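Local coordinates for protein EmGH1 (Erythrobacter marinus, PDB 5Z87) that probably hydrolyses beta-glucosidic bonds as a family 3 glycoside hydrolase, with related xylosidase and arabinofuranosidase activities assigned to its family, at residues Thr669-Gly674 with Val693-Thr698; Gln704-Leu709 with Phe728-Leu733. All blocks are in the same frame, centred on the assembly; numbering follows the deposited sequence.

How the interactions relate
The two contacts illustrate how a beta sandwich is built from strand pairs on facing sheets. Interaction 1 joins strands 671-678 and 689-697 of a three-stranded antiparallel sheet; interaction 2 joins strands 703-713 and 724-733 of the other, mixed sheet. They come in series along the chain, interaction 1 closing before interaction 2 opens, and strand 689-697 is followed by 703-713, so the link between them takes the chain from one sheet to the other. Their centres lie about 10 Å apart. Y673 reaches D705, N697 reaches the backbone of L733, and F671 packs on Q704 and D705, so the two sheets of the C-terminal fibronectin type III-like region meet through both polar and apolar contacts.

Interaction 1 of 2, residues Thr669-Gly674 with Val693-Thr698; sequences TSFGYG and VSVRNT
One face of the Y673 ring receives a methyl group of V695: CG2 sits 4.2 Å from the ring centroid and 20° off the normal, a CH-pi contact displaced toward the rim. The carbonyl oxygen of F671 lies at the edge of the same ring, in its plane, while CG1 of V693 approaches obliquely. The V695 methyl is carried there because CG2 stands anti to the backbone N, and the two side chains lie side by side, pointing the same way. F671 shares this neighbour; its CB comes to 4.1 Å from V695 CG2, and its own ring meets N697 CA obliquely.

These residues occupy one face of an antiparallel strand pair, the edge strand 671-678 against the central strand 689-697 in one sheet of a fibronectin type III-like sandwich. F671, Y673, V695 and N697 turn toward the opposing sheet, where the Y673 hydroxyl probably bonds to D705, at a very short distance. Between them, G672 N bonds to R696 O at 2.8 Å with an almost straight N-H (165°), R696 N returns the bond to G672 O, and G674 N reaches S694 O.

Toward T669, side chains add to the backbone ladder. T669 OG1 donates to N697 OD1 at 2.7 Å, tilted 18° from the carbonyl plane, with the two side chains crossing at about a right angle. The same oxygen accepts from G699 N, and ND2 of N697 is shared between R701 O and L733 O, which fixes the amide's rotation. An alanine in place of N697 is likely to leave the T669 hydroxyl and the carbonyl of L733 each without this partner. Next to it, T698 N donates to S670 O at 2.8 Å.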
loop_
_atom_site.group_PDB
_atom_site.type_symbol
_atom_site.label_atom_id
_atom_site.label_comp_id
_atom_site.label_asym_id
_atom_site.label_seq_id
_atom_site.Cartn_x
_atom_site.Cartn_y
_atom_site.Cartn_z
ATOM N N THR A 669 -32.574 -0.439 -20.460
ATOM C CA THR A 669 -32.587 -1.297 -21.627
ATOM C C THR A 669 -31.345 -2.200 -21.586
ATOM O O THR A 669 -30.662 -2.294 -20.565
ATOM C CB THR A 669 -32.713 -0.457 -22.897
ATOM O OG1 THR A 669 -33.006 -1.316 -24.011
ATOM C CG2 THR A 669 -31.444 0.343 -23.163
ATOM N N SER A 670 -31.080 -2.906 -22.680
ATOM C CA SER A 670 -29.964 -3.835 -22.739
ATOM C C SER A 670 -29.220 -3.632 -24.045
ATOM O O SER A 670 -29.798 -3.177 -25.034
ATOM C CB SER A 670 -30.431 -5.296 -22.617
ATOM O OG SER A 670 -31.133 -5.704 -23.776
ATOM N N PHE A 671 -27.929 -3.970 -24.032
ATOM C CA PHE A 671 -27.022 -3.694 -25.141
ATOM C C PHE A 671 -26.243 -4.953 -25.509
ATOM O O PHE A 671 -25.708 -5.638 -24.633
ATOM C CB PHE A 671 -26.059 -2.548 -24.774
ATOM C CG PHE A 671 -26.761 -1.247 -24.431
ATOM C CD1 PHE A 671 -27.203 -0.392 -25.442
ATOM C CD2 PHE A 671 -26.988 -0.887 -23.111
ATOM C CE1 PHE A 671 -27.860 0.796 -25.143
ATOM C CE2 PHE A 671 -27.642 0.296 -22.799
ATOM C CZ PHE A 671 -28.075 1.146 -23.820
ATOM N N GLY A 672 -26.162 -5.244 -26.803
ATOM C CA GLY A 672 -25.434 -6.394 -27.301
ATOM C C GLY A 672 -24.221 -5.945 -28.097
ATOM O O GLY A 672 -24.344 -5.162 -29.047
ATOM N N TYR A 673 -23.060 -6.461 -27.705
ATOM C CA TYR A 673 -21.776 -5.996 -28.215
ATOM C C TYR A 673 -21.184 -7.024 -29.160
ATOM O O TYR A 673 -21.136 -8.215 -28.829
ATOM C CB TYR A 673 -20.792 -5.752 -27.068
ATOM C CG TYR A 673 -21.004 -4.452 -26.345
ATOM C CD1 TYR A 673 -22.135 -4.239 -25.557
ATOM C CD2 TYR A 673 -20.062 -3.438 -26.435
ATOM C CE1 TYR A 673 -22.317 -3.037 -24.889
ATOM C CE2 TYR A 673 -20.233 -2.245 -25.771
ATOM C CZ TYR A 673 -21.360 -2.044 -25.011
ATOM O OH TYR A 673 -21.502 -0.844 -24.371
ATOM N N GLY A 674 -20.693 -6.560 -30.304
ATOM C CA GLY A 674 -19.800 -7.374 -31.096
ATOM C C GLY A 674 -18.378 -7.305 -30.572
ATOM O O GLY A 674 -18.063 -6.556 -29.644
ATOM N N VAL A 693 -16.345 -1.292 -33.102
ATOM C CA VAL A 693 -17.107 -2.106 -32.160
ATOM C C VAL A 693 -18.581 -1.827 -32.407
ATOM O O VAL A 693 -19.026 -0.687 -32.244
ATOM C CB VAL A 693 -16.772 -1.778 -30.694
ATOM C CG1 VAL A 693 -17.535 -2.712 -29.740
ATOM C CG2 VAL A 693 -15.276 -1.813 -30.446
ATOM N N SER A 694 -19.345 -2.852 -32.765
ATOM C CA SER A 694 -20.785 -2.686 -32.915
ATOM C C SER A 694 -21.491 -2.901 -31.584
ATOM O O SER A 694 -21.144 -3.802 -30.808
ATOM C CB SER A 694 -21.359 -3.637 -33.971
ATOM O OG SER A 694 -21.353 -4.980 -33.532
ATOM N N VAL A 695 -22.476 -2.050 -31.320
ATOM C CA VAL A 695 -23.327 -2.162 -30.147
ATOM C C VAL A 695 -24.774 -1.950 -30.587
ATOM O O VAL A 695 -25.068 -1.040 -31.372
ATOM C CB VAL A 695 -22.906 -1.159 -29.058
ATOM C CG1 VAL A 695 -22.691 0.196 -29.676
ATOM C CG2 VAL A 695 -23.952 -1.097 -27.960
ATOM N N ARG A 696 -25.671 -2.808 -30.105
ATOM C CA ARG A 696 -27.065 -2.829 -30.522
ATOM C C ARG A 696 -27.937 -2.725 -29.285
ATOM O O ARG A 696 -27.677 -3.402 -28.281
ATOM C CB ARG A 696 -27.401 -4.115 -31.301
ATOM C CG ARG A 696 -28.881 -4.259 -31.677
ATOM C CD ARG A 696 -29.205 -5.624 -32.304
ATOM N NE ARG A 696 -28.538 -5.826 -33.594
ATOM C CZ ARG A 696 -27.417 -6.525 -33.758
ATOM N NH1 ARG A 696 -26.824 -7.094 -32.710
ATOM N NH2 ARG A 696 -26.884 -6.657 -34.967
ATOM N N ASN A 697 -28.948 -1.862 -29.347
ATOM C CA ASN A 697 -29.952 -1.775 -28.288
ATOM C C ASN A 697 -30.886 -2.968 -28.451
ATOM O O ASN A 697 -31.719 -3.008 -29.357
ATOM C CB ASN A 697 -30.701 -0.452 -28.365
ATOM C CG ASN A 697 -31.677 -0.262 -27.227
ATOM O OD1 ASN A 697 -32.057 -1.208 -26.539
ATOM N ND2 ASN A 697 -32.082 0.980 -27.015
ATOM N N THR A 698 -30.736 -3.952 -27.576
ATOM C CA THR A 698 -31.488 -5.196 -27.642
ATOM C C THR A 698 -32.686 -5.201 -26.699
ATOM O O THR A 698 -33.253 -6.262 -26.434
ATOM C CB THR A 698 -30.569 -6.371 -27.308
ATOM O OG1 THR A 698 -30.164 -6.242 -25.946
ATOM C CG2 THR A 698 -29.332 -6.361 -28.191
#

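Interaction 2 of 2, residues Gln704-Leu709 with Phe728-Leu733; sequences QDVVQL and FQKVLL
V731 and D705 exchange two backbone hydrogen bonds, V731 N to D705 O at 2.8 Å and D705 N to V731 O at 3.0 Å. V707 and Q729 form the next hydrogen-bonded pair, and between these the non-hydrogen-bonded pair V706 and K730 brings its CA atoms to 4.1 Å.

Side chains on the face of Q704, V706, F728 and K730 fill in around this ladder. K730 CG stands anti to the backbone N (chi1 -158°), which lays the lysine chain against V706. CG2 of V706 rests on its aliphatic part, 3.8 Å from K730 CG, and CG1 of V706 lies 4.0 Å from F728 CB. Across the same lysine chain, at about a right angle, runs the Q704 side chain, whose OE1 is 3.9 Å from K730 CD; CG of Q704 also meets CD1 of L732. A water donates to Q704 OE1 at 2.8 Å and more weakly to K730 O, which takes a nearly straight bond (169°) from Q729 NE2, within the plane of that amide.

The polar ends are positioned from further out. E415 forms a salt bridge with K730 NZ and accepts from Q704 NE2, probably polarising both groups, while S622 and the carbonyl of A152 also receive bonds from the lysine.

The segments belong to a beta hairpin in which 724-733 is the outermost strand and 703-713 is flanked beyond by 764-771. V707 and L733 pack against strands 671-678 and 689-697 of the facing sheet, whereas F728 makes an edge-to-face contact with F153, beyond helix 146-150.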
loop_
_atom_site.group_PDB
_atom_site.type_symbol
_atom_site.label_atom_id
_atom_site.label_comp_id
_atom_site.label_asym_id
_atom_site.label_seq_id
_atom_site.Cartn_x
_atom_site.Cartn_y
_atom_site.Cartn_z
ATOM N N GLN A 704 -28.575 5.016 -23.214
ATOM C CA GLN A 704 -27.165 5.211 -23.502
ATOM C C GLN A 704 -26.312 4.113 -22.878
ATOM O O GLN A 704 -26.656 3.533 -21.842
ATOM C CB GLN A 704 -26.695 6.570 -22.999
ATOM C CG GLN A 704 -27.298 7.734 -23.755
ATOM C CD GLN A 704 -26.808 9.057 -23.213
ATOM O OE1 GLN A 704 -26.059 9.776 -23.877
ATOM N NE2 GLN A 704 -27.205 9.375 -22.001
ATOM N N ASP A 705 -25.192 3.834 -23.528
ATOM C CA ASP A 705 -24.165 2.966 -22.973
ATOM C C ASP A 705 -22.808 3.590 -23.281
ATOM O O ASP A 705 -22.658 4.363 -24.237
ATOM C CB ASP A 705 -24.264 1.537 -23.545
ATOM C CG ASP A 705 -23.683 0.479 -22.606
ATOM O OD1 ASP A 705 -23.420 0.792 -21.426
ATOM O OD2 ASP A 705 -23.499 -0.677 -23.047
ATOM N N VAL A 706 -21.812 3.247 -22.468
ATOM C CA VAL A 706 -20.439 3.687 -22.693
ATOM C C VAL A 706 -19.648 2.507 -23.240
ATOM O O VAL A 706 -19.326 1.567 -22.506
ATOM C CB VAL A 706 -19.802 4.249 -21.419
ATOM C CG1 VAL A 706 -18.393 4.721 -21.715
ATOM C CG2 VAL A 706 -20.658 5.397 -20.865
ATOM N N VAL A 707 -19.348 2.553 -24.537
ATOM C CA VAL A 707 -18.494 1.567 -25.184
ATOM C C VAL A 707 -17.051 1.801 -24.752
ATOM O O VAL A 707 -16.547 2.927 -24.834
ATOM C CB VAL A 707 -18.656 1.680 -26.705
ATOM C CG1 VAL A 707 -17.659 0.819 -27.445
ATOM C CG2 VAL A 707 -20.082 1.323 -27.097
ATOM N N GLN A 708 -16.373 0.746 -24.285
ATOM C CA GLN A 708 -15.067 0.885 -23.643
ATOM C C GLN A 708 -14.014 0.040 -24.350
ATOM O O GLN A 708 -14.220 -1.156 -24.588
ATOM C CB GLN A 708 -15.155 0.508 -22.158
ATOM C CG GLN A 708 -16.129 1.392 -21.393
ATOM C CD GLN A 708 -16.467 0.889 -19.996
ATOM O OE1 GLN A 708 -15.634 0.305 -19.289
ATOM N NE2 GLN A 708 -17.707 1.115 -19.591
ATOM N N LEU A 709 -12.875 0.662 -24.659
ATOM C CA LEU A 709 -11.760 0.012 -25.340
ATOM C C LEU A 709 -10.566 -0.122 -24.391
ATOM O O LEU A 709 -10.236 0.815 -23.663
ATOM C CB LEU A 709 -11.362 0.805 -26.587
ATOM C CG LEU A 709 -10.353 0.165 -27.559
ATOM C CD1 LEU A 709 -11.014 -0.908 -28.408
ATOM C CD2 LEU A 709 -9.736 1.223 -28.449
ATOM N N PHE A 728 -13.038 5.453 -24.919
ATOM C CA PHE A 728 -14.438 5.216 -24.587
ATOM C C PHE A 728 -15.318 6.145 -25.412
ATOM O O PHE A 728 -14.879 7.198 -25.881
ATOM C CB PHE A 728 -14.717 5.393 -23.088
ATOM C CG PHE A 728 -14.574 6.807 -22.595
ATOM C CD1 PHE A 728 -15.551 7.763 -22.859
ATOM C CD2 PHE A 728 -13.470 7.175 -21.842
ATOM C CE1 PHE A 728 -15.414 9.067 -22.396
ATOM C CE2 PHE A 728 -13.333 8.474 -21.367
ATOM C CZ PHE A 728 -14.313 9.423 -21.643
ATOM N N GLN A 729 -16.582 5.757 -25.541
ATOM C CA GLN A 729 -17.557 6.520 -26.311
ATOM C C GLN A 729 -18.945 6.241 -25.758
ATOM O O GLN A 729 -19.430 5.113 -25.851
ATOM C CB GLN A 729 -17.490 6.139 -27.784
ATOM C CG GLN A 729 -18.421 6.942 -28.679
ATOM C CD GLN A 729 -18.213 8.428 -28.534
ATOM O OE1 GLN A 729 -17.194 8.968 -28.980
ATOM N NE2 GLN A 729 -19.166 9.105 -27.890
ATOM N N LYS A 730 -19.587 7.248 -25.182
ATOM C CA LYS A 730 -20.995 7.114 -24.836
ATOM C C LYS A 730 -21.831 7.189 -26.113
ATOM O O LYS A 730 -21.615 8.068 -26.953
ATOM C CB LYS A 730 -21.410 8.194 -23.839
ATOM C CG LYS A 730 -22.661 7.828 -23.043
ATOM C CD LYS A 730 -22.893 8.771 -21.891
ATOM C CE LYS A 730 -23.474 8.049 -20.699
ATOM N NZ LYS A 730 -23.711 8.949 -19.550
ATOM N N VAL A 731 -22.742 6.232 -26.290
ATOM C CA VAL A 731 -23.649 6.212 -27.433
ATOM C C VAL A 731 -25.085 6.244 -26.930
ATOM O O VAL A 731 -25.393 5.783 -25.825
ATOM C CB VAL A 731 -23.446 4.993 -28.357
ATOM C CG1 VAL A 731 -22.055 5.005 -28.942
ATOM C CG2 VAL A 731 -23.714 3.697 -27.602
ATOM N N LEU A 732 -25.958 6.821 -27.748
ATOM C CA LEU A 732 -27.393 6.843 -27.514
ATOM C C LEU A 732 -28.049 6.041 -28.627
ATOM O O LEU A 732 -27.760 6.271 -29.805
ATOM C CB LEU A 732 -27.927 8.283 -27.486
ATOM C CG LEU A 732 -29.455 8.460 -27.519
ATOM C CD1 LEU A 732 -30.122 7.891 -26.263
ATOM C CD2 LEU A 732 -29.830 9.936 -27.713
ATOM N N LEU A 733 -28.898 5.082 -28.254
ATOM C CA LEU A 733 -29.472 4.139 -29.207
ATOM C C LEU A 733 -30.968 3.999 -28.977
ATOM O O LEU A 733 -31.419 3.871 -27.832
ATOM C CB LEU A 733 -28.813 2.745 -29.095
ATOM C CG LEU A 733 -27.335 2.602 -29.468
ATOM C CD1 LEU A 733 -26.815 1.161 -29.207
ATOM C CD2 LEU A 733 -27.137 2.995 -30.908
HETATM O O HOH W 1 -24.426 9.862 -26.159
#